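PDB 2X5Q: CRISPR system CMR subunit Cmr7 1 from Sulfolobus solfataricus, which belongs to the Cmr7 family and is a subunit of the CMR ribonucleoprotein complex, part of the CRISPR adaptive immune system against mobile genetic elements. Local coordinates for residues I16-S21 with S142-D147; V134-K139 with Y189-L194; I84-K89 with A160-K165. All coordinates share one frame; numbering follows the deposited sequence.

Interaction 1: I16-S21 with S142-D147; sequences ITNSIS and SFVSLD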
ATOM      1  N   ILE A  16       9.026 -14.759   0.556  1.00 25.73           N
ATOM      2  CA  ILE A  16      10.269 -15.500   0.351  1.00 26.95           C
ATOM      3  C   ILE A  16      11.453 -14.601   0.735  1.00 28.22           C
ATOM      4  O   ILE A  16      11.808 -13.668  -0.006  1.00 28.93           O
ATOM      5  CB  ILE A  16      10.377 -15.987  -1.104  1.00 26.94           C
ATOM      6  CG1 ILE A  16       9.146 -16.827  -1.474  1.00 26.66           C
ATOM      7  CG2 ILE A  16      11.669 -16.791  -1.338  1.00 28.18           C
ATOM      8  CD1 ILE A  16       9.006 -18.111  -0.692  1.00 27.14           C
ATOM      9  N   THR A  17      12.034 -14.860   1.910  1.00 28.50           N
ATOM     10  CA  THR A  17      13.186 -14.108   2.407  1.00 29.16           C
ATOM     11  C   THR A  17      14.314 -15.056   2.754  1.00 30.08           C
ATOM     12  O   THR A  17      14.118 -16.259   2.750  1.00 29.04           O
ATOM     13  CB  THR A  17      12.867 -13.346   3.707  1.00 29.04           C
ATOM     14  OG1 THR A  17      12.788 -14.277   4.785  1.00 31.67           O
ATOM     15  CG2 THR A  17      11.567 -12.571   3.610  1.00 29.52           C
ATOM     16  N   ASN A  18      15.475 -14.497   3.130  1.00 31.29           N
ATOM     17  CA  ASN A  18      16.602 -15.292   3.628  1.00 33.36           C
ATOM     18  C   ASN A  18      16.374 -15.988   4.971  1.00 34.47           C
ATOM     19  O   ASN A  18      17.218 -16.794   5.372  1.00 36.22           O
ATOM     20  CB  ASN A  18      17.875 -14.436   3.769  1.00 34.94           C
ATOM     21  CG  ASN A  18      18.508 -14.100   2.436  1.00 35.52           C
ATOM     22  OD1 ASN A  18      18.835 -14.991   1.651  1.00 35.89           O
ATOM     23  ND2 ASN A  18      18.705 -12.806   2.182  1.00 34.96           N
ATOM     24  N   SER A  19      15.279 -15.681   5.675  1.00 33.30           N
ATOM     25  CA  SER A  19      15.074 -16.212   7.027  1.00 34.80           C
ATOM     26  C   SER A  19      13.974 -17.260   7.198  1.00 34.45           C
ATOM     27  O   SER A  19      13.779 -17.781   8.309  1.00 35.44           O
ATOM     28  CB  SER A  19      14.838 -15.058   7.998  1.00 35.01           C
ATOM     29  OG  SER A  19      15.984 -14.231   8.040  1.00 36.29           O
ATOM     30  N   ILE A  20      13.260 -17.581   6.124  1.00 33.01           N
ATOM     31  CA  ILE A  20      12.178 -18.549   6.236  1.00 33.07           C
ATOM     32  C   ILE A  20      12.770 -19.948   6.371  1.00 35.03           C
ATOM     33  O   ILE A  20      13.881 -20.219   5.914  1.00 35.22           O
ATOM     34  CB  ILE A  20      11.171 -18.450   5.062  1.00 30.90           C
ATOM     35  CG1 ILE A  20      11.760 -19.008   3.765  1.00 29.91           C
ATOM     36  CG2 ILE A  20      10.718 -16.989   4.877  1.00 29.12           C
ATOM     37  CD1 ILE A  20      10.773 -19.055   2.625  1.00 28.72           C
ATOM     38  N   SER A  21      12.030 -20.819   7.034  1.00 36.71           N
ATOM     39  CA  SER A  21      12.458 -22.203   7.223  1.00 39.21           C
ATOM     40  C   SER A  21      11.238 -23.092   7.291  1.00 39.81           C
ATOM     41  O   SER A  21      10.194 -22.689   7.805  1.00 39.56           O
ATOM     42  CB  SER A  21      13.269 -22.346   8.512  1.00 41.08           C
ATOM     43  OG  SER A  21      12.479 -22.018   9.642  1.00 41.84           O
ATOM     44  N   SER A 142      16.025  -1.618   3.199  1.00 32.32           N
ATOM     45  CA  SER A 142      17.158  -1.979   2.380  1.00 33.65           C
ATOM     46  C   SER A 142      16.759  -3.027   1.392  1.00 32.59           C
ATOM     47  O   SER A 142      15.999  -3.926   1.718  1.00 30.56           O
ATOM     48  CB  SER A 142      18.279  -2.543   3.252  1.00 34.68           C
ATOM     49  OG  SER A 142      18.555  -1.648   4.298  1.00 37.47           O
ATOM     50  N   PHE A 143      17.311  -2.905   0.194  1.00 33.21           N
ATOM     51  CA  PHE A 143      17.145  -3.890  -0.839  1.00 33.06           C
ATOM     52  C   PHE A 143      17.975  -5.126  -0.489  1.00 33.25           C
ATOM     53  O   PHE A 143      19.168  -5.022  -0.195  1.00 33.91           O
ATOM     54  CB  PHE A 143      17.591  -3.300  -2.177  1.00 34.32           C
ATOM     55  CG  PHE A 143      17.586  -4.292  -3.302  1.00 34.70           C
ATOM     56  CD1 PHE A 143      16.419  -4.570  -3.988  1.00 33.28           C
ATOM     57  CD2 PHE A 143      18.751  -4.947  -3.669  1.00 36.27           C
ATOM     58  CE1 PHE A 143      16.404  -5.477  -5.018  1.00 33.70           C
ATOM     59  CE2 PHE A 143      18.743  -5.859  -4.704  1.00 35.91           C
ATOM     60  CZ  PHE A 143      17.571  -6.121  -5.382  1.00 34.69           C
ATOM     61  N   VAL A 144      17.332  -6.286  -0.522  1.00 32.31           N
ATOM     62  CA  VAL A 144      17.987  -7.549  -0.223  1.00 33.53           C
ATOM     63  C   VAL A 144      17.744  -8.531  -1.358  1.00 33.54           C
ATOM     64  O   VAL A 144      16.653  -8.591  -1.914  1.00 31.12           O
ATOM     65  CB  VAL A 144      17.472  -8.143   1.106  1.00 32.72           C
ATOM     66  CG1 VAL A 144      18.270  -9.403   1.468  1.00 33.87           C
ATOM     67  CG2 VAL A 144      17.586  -7.090   2.241  1.00 32.67           C
ATOM     68  N   SER A 145      18.785  -9.270  -1.734  1.00 36.20           N
ATOM     69  CA  SER A 145      18.614 -10.396  -2.655  1.00 36.75           C
ATOM     70  C   SER A 145      18.858 -11.689  -1.887  1.00 37.08           C
ATOM     71  O   SER A 145      19.446 -11.685  -0.808  1.00 37.47           O
ATOM     72  CB  SER A 145      19.560 -10.269  -3.841  1.00 38.78           C
ATOM     73  OG  SER A 145      20.892 -10.450  -3.419  1.00 42.09           O
ATOM     74  N   LEU A 146      18.378 -12.800  -2.428  1.00 37.79           N
ATOM     75  CA  LEU A 146      18.573 -14.089  -1.762  1.00 38.50           C
ATOM     76  C   LEU A 146      20.035 -14.522  -1.860  1.00 41.38           C
ATOM     77  O   LEU A 146      20.617 -14.519  -2.943  1.00 42.62           O
ATOM     78  CB  LEU A 146      17.682 -15.176  -2.363  1.00 37.40           C
ATOM     79  CG  LEU A 146      16.199 -15.189  -2.005  1.00 35.64           C
ATOM     80  CD1 LEU A 146      15.606 -16.523  -2.398  1.00 36.58           C
ATOM     81  CD2 LEU A 146      15.952 -14.914  -0.518  1.00 36.02           C
ATOM     82  N   ASP A 147      20.619 -14.890  -0.720  1.00 42.96           N
ATOM     83  CA  ASP A 147      21.893 -15.597  -0.720  1.00 45.86           C
ATOM     84  C   ASP A 147      21.706 -16.899  -1.514  1.00 46.46           C
ATOM     85  O   ASP A 147      20.638 -17.526  -1.460  1.00 44.48           O
ATOM     86  CB  ASP A 147      22.362 -15.853   0.719  1.00 47.01           C
ATOM     87  CG  ASP A 147      23.558 -16.781   0.794  1.00 49.90           C
ATOM     88  OD1 ASP A 147      24.689 -16.309   1.051  1.00 52.32           O
ATOM     89  OD2 ASP A 147      23.363 -17.995   0.609  1.00 50.81           O
TER

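Interaction 2: V134-K139 with Y189-L194; sequences VDLRDK and YSIKSL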
ATOM      1  N   VAL A 134       1.438   2.800  12.291  1.00 36.87           N
ATOM      2  CA  VAL A 134       2.753   2.299  11.947  1.00 34.93           C
ATOM      3  C   VAL A 134       3.799   3.368  12.276  1.00 34.30           C
ATOM      4  O   VAL A 134       3.619   4.546  11.966  1.00 33.95           O
ATOM      5  CB  VAL A 134       2.826   1.854  10.484  1.00 33.52           C
ATOM      6  CG1 VAL A 134       2.799   3.042   9.547  1.00 32.88           C
ATOM      7  CG2 VAL A 134       4.052   1.027  10.264  1.00 33.02           C
ATOM      8  N   ASP A 135       4.869   2.943  12.942  1.00 33.70           N
ATOM      9  CA  ASP A 135       5.940   3.838  13.368  1.00 33.82           C
ATOM     10  C   ASP A 135       7.155   3.620  12.476  1.00 32.66           C
ATOM     11  O   ASP A 135       7.795   2.564  12.529  1.00 31.60           O
ATOM     12  CB  ASP A 135       6.297   3.557  14.825  1.00 34.60           C
ATOM     13  CG  ASP A 135       7.375   4.468  15.355  1.00 35.44           C
ATOM     14  OD1 ASP A 135       7.816   5.390  14.637  1.00 34.28           O
ATOM     15  OD2 ASP A 135       7.775   4.273  16.521  1.00 37.24           O
ATOM     16  N   LEU A 136       7.477   4.628  11.675  1.00 32.29           N
ATOM     17  CA  LEU A 136       8.587   4.537  10.728  1.00 32.26           C
ATOM     18  C   LEU A 136       9.723   5.469  11.127  1.00 32.98           C
ATOM     19  O   LEU A 136      10.571   5.824  10.298  1.00 33.42           O
ATOM     20  CB  LEU A 136       8.084   4.862   9.321  1.00 31.82           C
ATOM     21  CG  LEU A 136       6.987   3.922   8.820  1.00 31.33           C
ATOM     22  CD1 LEU A 136       6.302   4.491   7.584  1.00 30.44           C
ATOM     23  CD2 LEU A 136       7.565   2.520   8.548  1.00 30.22           C
ATOM     24  N   ARG A 137       9.741   5.859  12.402  1.00 33.93           N
ATOM     25  CA  ARG A 137      10.837   6.654  12.947  1.00 34.79           C
ATOM     26  C   ARG A 137      12.086   5.802  13.091  1.00 35.27           C
ATOM     27  O   ARG A 137      12.019   4.690  13.611  1.00 34.92           O
ATOM     28  CB  ARG A 137      10.479   7.193  14.326  1.00 35.62           C
ATOM     29  CG  ARG A 137       9.544   8.402  14.296  1.00 35.94           C
ATOM     30  CD  ARG A 137       9.127   8.782  15.697  1.00 36.17           C
ATOM     31  NE  ARG A 137       8.464   7.665  16.364  1.00 35.11           N
ATOM     32  CZ  ARG A 137       8.091   7.676  17.635  1.00 35.89           C
ATOM     33  NH1 ARG A 137       8.299   8.744  18.375  1.00 36.68           N
ATOM     34  NH2 ARG A 137       7.493   6.619  18.159  1.00 36.79           N
ATOM     35  N   ASP A 138      13.218   6.322  12.635  1.00 36.41           N
ATOM     36  CA  ASP A 138      14.506   5.739  12.990  1.00 37.90           C
ATOM     37  C   ASP A 138      14.684   4.334  12.409  1.00 37.68           C
ATOM     38  O   ASP A 138      15.293   3.459  13.034  1.00 38.41           O
ATOM     39  CB  ASP A 138      14.620   5.709  14.523  1.00 39.39           C
ATOM     40  CG  ASP A 138      16.023   5.915  15.001  1.00 42.08           C
ATOM     41  OD1 ASP A 138      16.826   4.974  14.848  1.00 47.92           O
ATOM     42  OD2 ASP A 138      16.319   7.014  15.536  1.00 48.60           O
ATOM     43  N   LYS A 139      14.137   4.126  11.212  1.00 36.83           N
ATOM     44  CA  LYS A 139      14.132   2.818  10.570  1.00 36.19           C
ATOM     45  C   LYS A 139      14.627   2.937   9.143  1.00 36.07           C
ATOM     46  O   LYS A 139      14.345   3.930   8.465  1.00 36.54           O
ATOM     47  CB  LYS A 139      12.731   2.232  10.572  1.00 35.42           C
ATOM     48  CG  LYS A 139      12.239   1.896  11.970  1.00 36.85           C
ATOM     49  CD  LYS A 139      11.020   1.035  11.944  1.00 36.36           C
ATOM     50  CE  LYS A 139      10.338   0.979  13.297  1.00 38.36           C
ATOM     51  NZ  LYS A 139      11.194   0.331  14.303  1.00 42.71           N
ATOM     52  N   TYR A 189      12.646  -5.825   0.078  1.00 27.48           N
ATOM     53  CA  TYR A 189      13.079  -4.735   0.942  1.00 27.75           C
ATOM     54  C   TYR A 189      12.781  -5.132   2.380  1.00 27.38           C
ATOM     55  O   TYR A 189      11.663  -5.545   2.699  1.00 26.22           O
ATOM     56  CB  TYR A 189      12.374  -3.429   0.569  1.00 27.58           C
ATOM     57  CG  TYR A 189      12.957  -2.797  -0.669  1.00 28.71           C
ATOM     58  CD1 TYR A 189      13.831  -1.727  -0.576  1.00 28.94           C
ATOM     59  CD2 TYR A 189      12.651  -3.294  -1.941  1.00 28.64           C
ATOM     60  CE1 TYR A 189      14.386  -1.155  -1.716  1.00 30.78           C
ATOM     61  CE2 TYR A 189      13.200  -2.720  -3.082  1.00 30.76           C
ATOM     62  CZ  TYR A 189      14.060  -1.661  -2.956  1.00 31.03           C
ATOM     63  OH  TYR A 189      14.610  -1.107  -4.064  1.00 34.31           O
ATOM     64  N   SER A 190      13.800  -5.085   3.226  1.00 28.34           N
ATOM     65  CA  SER A 190      13.602  -5.356   4.644  1.00 28.51           C
ATOM     66  C   SER A 190      13.788  -4.070   5.412  1.00 28.94           C
ATOM     67  O   SER A 190      14.570  -3.205   5.015  1.00 30.03           O
ATOM     68  CB  SER A 190      14.546  -6.440   5.161  1.00 29.94           C
ATOM     69  OG  SER A 190      15.833  -5.956   5.374  1.00 30.81           O
ATOM     70  N   ILE A 191      13.043  -3.944   6.499  1.00 28.38           N
ATOM     71  CA  ILE A 191      13.057  -2.746   7.314  1.00 29.38           C
ATOM     72  C   ILE A 191      13.624  -3.108   8.676  1.00 30.75           C
ATOM     73  O   ILE A 191      13.320  -4.172   9.221  1.00 30.90           O
ATOM     74  CB  ILE A 191      11.648  -2.112   7.398  1.00 28.54           C
ATOM     75  CG1 ILE A 191      11.671  -0.813   8.206  1.00 29.25           C
ATOM     76  CG2 ILE A 191      10.615  -3.103   7.940  1.00 28.55           C
ATOM     77  CD1 ILE A 191      10.433   0.045   7.971  1.00 28.06           C
ATOM     78  N   LYS A 192      14.458  -2.223   9.204  1.00 32.50           N
ATOM     79  CA  LYS A 192      15.142  -2.440  10.472  1.00 34.37           C
ATOM     80  C   LYS A 192      15.242  -1.120  11.235  1.00 35.20           C
ATOM     81  O   LYS A 192      15.359  -0.048  10.626  1.00 34.31           O
ATOM     82  CB  LYS A 192      16.542  -3.008  10.212  1.00 35.72           C
ATOM     83  CG  LYS A 192      17.365  -3.190  11.468  1.00 38.37           C
ATOM     84  CD  LYS A 192      18.772  -3.667  11.206  1.00 41.09           C
ATOM     85  CE  LYS A 192      19.577  -3.661  12.512  1.00 44.89           C
ATOM     86  NZ  LYS A 192      18.938  -4.555  13.544  1.00 46.87           N
ATOM     87  N   SER A 193      15.198  -1.198  12.564  1.00 36.08           N
ATOM     88  CA  SER A 193      15.400  -0.019  13.396  1.00 37.17           C
ATOM     89  C   SER A 193      16.894   0.213  13.594  1.00 38.50           C
ATOM     90  O   SER A 193      17.657  -0.727  13.808  1.00 39.40           O
ATOM     91  CB  SER A 193      14.696  -0.159  14.743  1.00 37.70           C
ATOM     92  OG  SER A 193      15.135  -1.321  15.406  1.00 40.26           O
ATOM     93  N   LEU A 194      17.298   1.472  13.501  1.00 38.75           N
ATOM     94  CA  LEU A 194      18.706   1.853  13.615  1.00 41.13           C
ATOM     95  C   LEU A 194      19.206   1.976  15.051  1.00 43.20           C
ATOM     96  O   LEU A 194      20.422   1.923  15.300  1.00 45.16           O
ATOM     97  CB  LEU A 194      18.927   3.189  12.899  1.00 40.75           C
ATOM     98  CG  LEU A 194      18.724   3.138  11.387  1.00 39.15           C
ATOM     99  CD1 LEU A 194      18.493   4.519  10.810  1.00 38.62           C
ATOM    100  CD2 LEU A 194      19.925   2.481  10.732  1.00 40.69           C
TER

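Interaction 3: I84-K89 with A160-K165; sequences ILISGK and AKIYAK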
ATOM      1  N   ILE A  84       4.841 -16.155  -2.667  1.00 22.69           N
ATOM      2  CA  ILE A  84       3.953 -17.032  -3.403  1.00 23.03           C
ATOM      3  C   ILE A  84       2.638 -17.046  -2.666  1.00 23.17           C
ATOM      4  O   ILE A  84       2.574 -16.709  -1.472  1.00 22.84           O
ATOM      5  CB  ILE A  84       4.526 -18.454  -3.580  1.00 23.57           C
ATOM      6  CG1 ILE A  84       4.903 -19.091  -2.237  1.00 22.70           C
ATOM      7  CG2 ILE A  84       5.726 -18.422  -4.541  1.00 23.44           C
ATOM      8  CD1 ILE A  84       5.272 -20.547  -2.368  1.00 25.27           C
ATOM      9  N   LEU A  85       1.592 -17.411  -3.398  1.00 23.48           N
ATOM     10  CA  LEU A  85       0.284 -17.569  -2.835  1.00 23.61           C
ATOM     11  C   LEU A  85      -0.041 -19.048  -2.878  1.00 24.21           C
ATOM     12  O   LEU A  85      -0.010 -19.680  -3.948  1.00 25.04           O
ATOM     13  CB  LEU A  85      -0.748 -16.781  -3.628  1.00 24.14           C
ATOM     14  CG  LEU A  85      -0.722 -15.265  -3.473  1.00 25.04           C
ATOM     15  CD1 LEU A  85      -1.549 -14.627  -4.586  1.00 24.52           C
ATOM     16  CD2 LEU A  85      -1.218 -14.826  -2.071  1.00 24.33           C
ATOM     17  N   ILE A  86      -0.339 -19.602  -1.709  1.00 23.79           N
ATOM     18  CA  ILE A  86      -0.604 -21.022  -1.571  1.00 24.64           C
ATOM     19  C   ILE A  86      -1.839 -21.219  -0.719  1.00 25.18           C
ATOM     20  O   ILE A  86      -2.164 -20.358   0.084  1.00 23.62           O
ATOM     21  CB  ILE A  86       0.594 -21.757  -0.947  1.00 25.37           C
ATOM     22  CG1 ILE A  86       0.887 -21.253   0.483  1.00 25.49           C
ATOM     23  CG2 ILE A  86       1.844 -21.599  -1.866  1.00 23.33           C
ATOM     24  CD1 ILE A  86       2.069 -21.940   1.139  1.00 25.75           C
ATOM     25  N   SER A  87      -2.529 -22.344  -0.908  1.00 26.09           N
ATOM     26  CA  SER A  87      -3.660 -22.691  -0.052  1.00 27.67           C
ATOM     27  C   SER A  87      -3.179 -23.009   1.359  1.00 28.26           C
ATOM     28  O   SER A  87      -2.360 -23.916   1.577  1.00 28.01           O
ATOM     29  CB  SER A  87      -4.462 -23.864  -0.610  1.00 28.68           C
ATOM     30  OG  SER A  87      -5.394 -24.296   0.352  1.00 29.77           O
ATOM     31  N   GLY A  88      -3.714 -22.268   2.317  1.00 28.73           N
ATOM     32  CA  GLY A  88      -3.212 -22.344   3.676  1.00 29.99           C
ATOM     33  C   GLY A  88      -3.668 -21.180   4.519  1.00 30.12           C
ATOM     34  O   GLY A  88      -4.588 -20.442   4.149  1.00 29.83           O
ATOM     35  N   LYS A  89      -3.024 -21.016   5.668  1.00 31.30           N
ATOM     36  CA  LYS A  89      -3.420 -19.977   6.597  1.00 31.53           C
ATOM     37  C   LYS A  89      -2.290 -19.573   7.537  1.00 31.97           C
ATOM     38  O   LYS A  89      -1.378 -20.343   7.792  1.00 32.05           O
ATOM     39  CB  LYS A  89      -4.632 -20.442   7.396  1.00 33.70           C
ATOM     40  CG  LYS A  89      -4.382 -21.624   8.307  1.00 35.47           C
ATOM     41  CD  LYS A  89      -5.686 -22.138   8.942  1.00 37.33           C
ATOM     42  CE  LYS A  89      -6.066 -21.372  10.194  1.00 38.95           C
ATOM     43  NZ  LYS A  89      -7.221 -22.017  10.929  1.00 40.97           N
ATOM     44  N   ALA A 160      10.011 -27.746  -2.458  1.00 30.29           N
ATOM     45  CA  ALA A 160       9.982 -29.191  -2.629  1.00 31.20           C
ATOM     46  C   ALA A 160       9.058 -29.882  -1.630  1.00 31.44           C
ATOM     47  O   ALA A 160       8.668 -31.030  -1.842  1.00 32.02           O
ATOM     48  CB  ALA A 160      11.387 -29.762  -2.520  1.00 32.66           C
ATOM     49  N   LYS A 161       8.707 -29.199  -0.542  1.00 31.02           N
ATOM     50  CA  LYS A 161       7.732 -29.740   0.396  1.00 31.54           C
ATOM     51  C   LYS A 161       6.307 -29.359  -0.006  1.00 29.89           C
ATOM     52  O   LYS A 161       5.423 -30.239  -0.064  1.00 30.90           O
ATOM     53  CB  LYS A 161       8.051 -29.319   1.834  1.00 33.37           C
ATOM     54  CG  LYS A 161       9.281 -30.001   2.429  1.00 36.37           C
ATOM     55  CD  LYS A 161       9.617 -31.370   1.775  1.00 39.71           C
ATOM     56  CE  LYS A 161      10.958 -31.956   2.229  1.00 42.82           C
ATOM     57  NZ  LYS A 161      12.139 -31.081   1.883  1.00 43.68           N
ATOM     58  N   ILE A 162       6.100 -28.081  -0.310  1.00 27.58           N
ATOM     59  CA  ILE A 162       4.796 -27.581  -0.729  1.00 26.87           C
ATOM     60  C   ILE A 162       4.387 -28.260  -2.034  1.00 26.37           C
ATOM     61  O   ILE A 162       3.280 -28.757  -2.149  1.00 26.89           O
ATOM     62  CB  ILE A 162       4.778 -26.033  -0.934  1.00 25.52           C
ATOM     63  CG1 ILE A 162       5.178 -25.282   0.339  1.00 26.45           C
ATOM     64  CG2 ILE A 162       3.385 -25.554  -1.329  1.00 24.71           C
ATOM     65  CD1 ILE A 162       5.467 -23.773   0.109  1.00 25.06           C
ATOM     66  N   TYR A 163       5.298 -28.280  -2.998  1.00 26.21           N
ATOM     67  CA  TYR A 163       5.043 -28.859  -4.316  1.00 26.32           C
ATOM     68  C   TYR A 163       5.822 -30.160  -4.479  1.00 27.36           C
ATOM     69  O   TYR A 163       6.487 -30.358  -5.487  1.00 27.59           O
ATOM     70  CB  TYR A 163       5.455 -27.879  -5.410  1.00 26.23           C
ATOM     71  CG  TYR A 163       4.823 -26.515  -5.291  1.00 25.67           C
ATOM     72  CD1 TYR A 163       3.594 -26.247  -5.881  1.00 26.37           C
ATOM     73  CD2 TYR A 163       5.446 -25.497  -4.597  1.00 26.12           C
ATOM     74  CE1 TYR A 163       3.006 -24.998  -5.782  1.00 26.69           C
ATOM     75  CE2 TYR A 163       4.864 -24.239  -4.495  1.00 25.22           C
ATOM     76  CZ  TYR A 163       3.647 -23.998  -5.083  1.00 25.30           C
ATOM     77  OH  TYR A 163       3.052 -22.757  -4.977  1.00 26.09           O
ATOM     78  N   ALA A 164       5.738 -31.035  -3.477  1.00 28.40           N
ATOM     79  CA  ALA A 164       6.459 -32.320  -3.453  1.00 29.81           C
ATOM     80  C   ALA A 164       6.254 -33.190  -4.701  1.00 30.16           C
ATOM     81  O   ALA A 164       7.220 -33.646  -5.307  1.00 30.38           O
ATOM     82  CB  ALA A 164       6.075 -33.112  -2.191  1.00 31.02           C
ATOM     83  N   LYS A 165       5.007 -33.407  -5.099  1.00 30.07           N
ATOM     84  CA  LYS A 165       4.735 -34.283  -6.236  1.00 30.85           C
ATOM     85  C   LYS A 165       5.266 -33.728  -7.560  1.00 30.11           C
ATOM     86  O   LYS A 165       5.983 -34.417  -8.297  1.00 29.31           O
ATOM     87  CB  LYS A 165       3.245 -34.617  -6.316  1.00 31.24           C
ATOM     88  CG  LYS A 165       2.868 -35.689  -5.297  1.00 33.58           C
ATOM     89  CD  LYS A 165       1.382 -35.948  -5.236  1.00 34.30           C
ATOM     90  CE  LYS A 165       1.080 -37.136  -4.327  1.00 36.77           C
ATOM     91  NZ  LYS A 165       1.173 -38.455  -5.009  1.00 37.82           N
TER

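Interaction 1: I16-S21 with S142-D147
The side-chain amide of N18 reaches across to the backbone of S145 and D147. N18 ND2 donates to S145 O at 3.3 Å, with an N-H...O angle of 162°. S145 O lies near the amide plane of N18, while the donor stands above the carbonyl plane of S145. At the other end of the amide, N18 OD1 appears to accept from D147 N at 3.0 Å. OD1 sits too close to another atom of the model, so this second bond is doubtful. N18 CG lies anti to its carbonyl carbon (chi1 -74°), which brings the amide end nearer the other segment. V144 CG1 sits 3.5 Å from N18 ND2. The L146 and N18 side chains lie alongside each other, running opposite ways. L146 CD2 packs on T17 C at 3.7 Å, and L146 CD1 meets I16 CG2 at 4.1 Å. T17 to I20 form a type I turn. T17 OG1 accepts from S19 N, an ST turn inside it. D147 is the N-cap of helix 148-162, with OD2 bonded to V150 N. I16 and L146 both touch I154 of that helix. L146 also rests on V182 of helix 172-185, and Y188 of strand 188-193 bonds to N18 N through its hydroxyl.

Interaction 2: V134-K139 with Y189-L194
D138 O and L194 N make the one hydrogen bond between the two segments. It is 2.9 Å long and almost straight, 177° at the hydrogen. Beside it K139 and S193 form an antiparallel non-hydrogen-bonded pair, with both side chains on the same face of the sheet. K139 CA comes within 3.1 Å of K192 O in a CA-H...O contact, so the backbones lie close here. The tight apolar part is centred on I191. Its CD1 meets L136 CD2 at 3.8 Å, the two side chains crossing at about a right angle. I191 CG1 lies 4.0 Å from K139 CB. I191 CG1 is anti to the backbone N (chi1 -177°), which carries CD1 out toward L136.

The other side is looser and more polar. The aliphatic chain of K139 runs along the pair and bends at its last torsion, leaving NZ 3.6 Å from S193 CB. D138 OD1 stands 3.4 Å from L194 CB, an oblique contact near an exposed leucine. D138 OD2 makes a long, weak ion pair with K195 NZ. K192 points away; its NZ bonds to N197 OD1, and S193 OG bonds to S196 O. Within 134-139, NE and NH2 of R137 bond to OD1 and OD2 of D135 in a salt bridge, both from out of the carboxylate plane. D135 OD1 also accepts from R137 N in an Asx turn. V134 and D135 pair in parallel with a strand of the second subunit, and R137 packs on I99 of that subunit. One backbone bond, the K139-S193 pair and the small apolar patch round I191 join the segments. No salt bridge crosses between them: R137 pairs with D135 in its own segment, and K192 bonds to N197.

Interaction 3: I84-K89 with A160-K165
I84 CD1 meets I162 CD1 tip to tip at 4.1 Å. The same I84 methyl lies at the edge of the Y163 ring, near its plane, 4.3 Å from Y163 CE2. I84 CG1 takes the place between the backbone N and the carbonyl carbon (chi1 55°), and from there CD1 extends to the helix end. L85 points away from 160-165. I86 turns back to the helix side. Its CD1 packs on I162 CD1 at 4.0 Å, and here the two side chains cross at about a right angle. I86 CG2 comes within 3.5 Å of Y163 OH, oblique to the ring.

The strand 80-86 belongs to the mixed sheet, and it is packed here by the C-terminal end of helix 148-162. Y163 is where that helix stops. It is the first residue to leave helical angles and also the N-cap position of helix 164-169. I162 CG2 lies over one face of the Y163 ring, 3.7 Å above its plane and displaced toward the rim. The phenol end is held by S46 O, which bonds to Y163 OH, and H44 meets the ring with its plane at about 75°. The side chains of I86 and I162 also touch H44, and both rest on L14 of strand 11-15, the neighbour of 80-86 in the sheet.

At S87 the chain turns a corner, and S87 N bonds to H44. Beyond the corner K89 lies in strand 88-92 of the four-stranded antiparallel sheet.

Overall arrangement
The three contacts cross along the chain, so their segments alternate: 16-21, 84-89, 134-139, 142-147, 160-165, 189-194. Interactions 1 and 2 have centres about 17 Å apart. They touch through the two-stranded sheet of 139-144 and 188-193, where S142 N probably bonds to S190 O. Interaction 3 is about 18 Å from interaction 1, between centres, and about 30 Å from interaction 2, on the opposite side of the chain centre. Interaction 3 packs the end of helix 148-162 on the mixed sheet, and interaction 1 lies at the start of that helix. Segment 134-139 of interaction 2 takes part in the interface with the second subunit, consistent with a possible Cmr7 homodimer.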